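Local coordinates for protein COG0546: Predicted phosphatases (Streptococcus pneumoniae, PDB 2AH5) that is of unknown function but probably acts as a phosphatase of the haloacid dehalogenase-like hydrolase family, at residues E94-S99 with L203-Y208. Numbering follows the deposited sequence.
Sequences EELSSS and LEVLAY
Leu206 reaches across from 203-208 with one methyl, CD2, and sets it against two neighbouring residues of helix 89-97. This methyl meets the aliphatic base of Glu95, with CD2 of Leu206 3.8 Å from CB of Glu95, and, roughly at right angles to that, the branch point of Leu96, its CD2 lying 3.9 Å from Leu96 CG. CD2 of Leu96 approaches the same methyl just as closely, so Leu206 touches both the fork and one prong of its partner, and the two leucine side chains run at a slant to each other. Both carry CG anti to the carbonyl carbon (chi1 -75° in Leu96, -72° in Leu206), which swings each branched end into the gap between the backbones. The other prong of Leu96, CD1, heads deeper and comes within 4.3 Å of CG1 of Val205, a looser touch on the buried side. Glu95 lies at the exposed margin of the contact: its chain bends at chi2 (-58°), and while CB packs on Leu206 its carboxylate lies beyond the apolar patch. The close approaches are all carbon to carbon, and the two segments bury a modest 166 Å² in all. Behind them, Ser98 OG donates to Glu95 O at 2.8 Å, a bond from a side chain back to the carbonyl three residues earlier. This is plain packing in a Rossmann-like HAD core: helix 89-97 lies beside the short, weakly bonded helix 204-208, with Leu92 extending the seam to Val205 and Leu206. Beneath them Leu96 touches Ile7 and Phe9 of the central strand 6-9, while Val205 rests on Ala199 of the edge strand 197-199.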
# COMPACT_ATOMS: atom_id res chain seq x y z
N GLU A 94 4.98 -16.81 3.96
CA GLU A 94 4.93 -18.26 4.26
C GLU A 94 4.84 -18.46 5.77
O GLU A 94 4.01 -19.22 6.27
CB GLU A 94 6.17 -18.99 3.72
CG GLU A 94 6.33 -19.07 2.23
CD GLU A 94 7.68 -19.68 1.82
OE1 GLU A 94 8.76 -19.17 2.26
OE2 GLU A 94 7.67 -20.65 1.02
N GLU A 95 5.68 -17.73 6.51
CA GLU A 95 5.71 -17.87 7.96
C GLU A 95 4.43 -17.39 8.64
O GLU A 95 3.83 -18.13 9.43
CB GLU A 95 6.93 -17.16 8.54
CG GLU A 95 8.25 -17.87 8.23
CD GLU A 95 8.26 -19.30 8.77
OE1 GLU A 95 8.08 -19.46 10.00
OE2 GLU A 95 8.40 -20.25 7.97
N LEU A 96 3.98 -16.18 8.31
CA LEU A 96 2.76 -15.64 8.95
C LEU A 96 1.50 -16.40 8.53
O LEU A 96 0.68 -16.72 9.39
CB LEU A 96 2.59 -14.14 8.68
CG LEU A 96 3.49 -13.17 9.44
CD1 LEU A 96 3.31 -11.74 8.89
CD2 LEU A 96 3.22 -13.18 10.94
N SER A 97 1.40 -16.74 7.25
CA SER A 97 0.20 -17.43 6.71
C SER A 97 -0.03 -18.80 7.33
O SER A 97 -1.17 -19.29 7.37
CB SER A 97 0.29 -17.56 5.19
OG SER A 97 1.29 -18.49 4.85
N SER A 98 1.05 -19.42 7.84
CA SER A 98 0.92 -20.69 8.54
C SER A 98 0.31 -20.56 9.95
O SER A 98 -0.07 -21.57 10.54
CB SER A 98 2.25 -21.47 8.55
OG SER A 98 3.22 -20.86 9.37
N SER A 99 0.17 -19.34 10.47
CA SER A 99 -0.42 -19.11 11.79
C SER A 99 -1.61 -18.14 11.81
O SER A 99 -2.35 -18.06 12.80
CB SER A 99 0.64 -18.59 12.78
OG SER A 99 1.71 -19.52 12.91
N LEU A 203 11.81 -9.91 8.14
CA LEU A 203 11.80 -10.97 9.19
C LEU A 203 11.76 -10.43 10.62
O LEU A 203 11.34 -11.14 11.58
CB LEU A 203 12.89 -12.04 8.98
CG LEU A 203 12.89 -12.76 7.62
CD1 LEU A 203 13.92 -13.91 7.62
CD2 LEU A 203 11.51 -13.29 7.22
N GLU A 204 12.06 -9.15 10.78
CA GLU A 204 11.88 -8.49 12.06
C GLU A 204 10.35 -8.45 12.47
O GLU A 204 10.00 -8.45 13.65
CB GLU A 204 12.45 -7.10 11.94
CG GLU A 204 12.65 -6.39 13.22
CD GLU A 204 13.28 -5.02 13.01
OE1 GLU A 204 13.58 -4.65 11.84
OE2 GLU A 204 13.44 -4.34 14.03
N VAL A 205 9.48 -8.48 11.47
CA VAL A 205 8.02 -8.43 11.70
C VAL A 205 7.58 -9.62 12.55
O VAL A 205 6.65 -9.54 13.36
CB VAL A 205 7.25 -8.43 10.36
CG1 VAL A 205 5.76 -8.61 10.60
CG2 VAL A 205 7.47 -7.11 9.59
N LEU A 206 8.26 -10.74 12.35
CA LEU A 206 7.82 -12.03 12.89
C LEU A 206 7.89 -12.06 14.40
O LEU A 206 7.06 -12.68 15.04
CB LEU A 206 8.70 -13.13 12.31
CG LEU A 206 8.43 -13.41 10.85
CD1 LEU A 206 9.53 -14.35 10.34
CD2 LEU A 206 7.04 -14.04 10.66
N ALA A 207 8.88 -11.36 14.95
CA ALA A 207 9.13 -11.31 16.39
C ALA A 207 7.95 -10.74 17.17
O ALA A 207 7.71 -11.12 18.32
CB ALA A 207 10.40 -10.49 16.68
N TYR A 208 7.19 -9.82 16.55
CA TYR A 208 6.03 -9.26 17.22
C TYR A 208 5.03 -10.34 17.58
O TYR A 208 4.42 -10.28 18.64
CB TYR A 208 5.34 -8.16 16.40
CG TYR A 208 4.27 -7.42 17.18
CD1 TYR A 208 4.59 -6.73 18.36
CD2 TYR A 208 2.94 -7.41 16.75
CE1 TYR A 208 3.62 -6.03 19.07
CE2 TYR A 208 1.95 -6.72 17.46
CZ TYR A 208 2.30 -6.04 18.62
OH TYR A 208 1.36 -5.33 19.35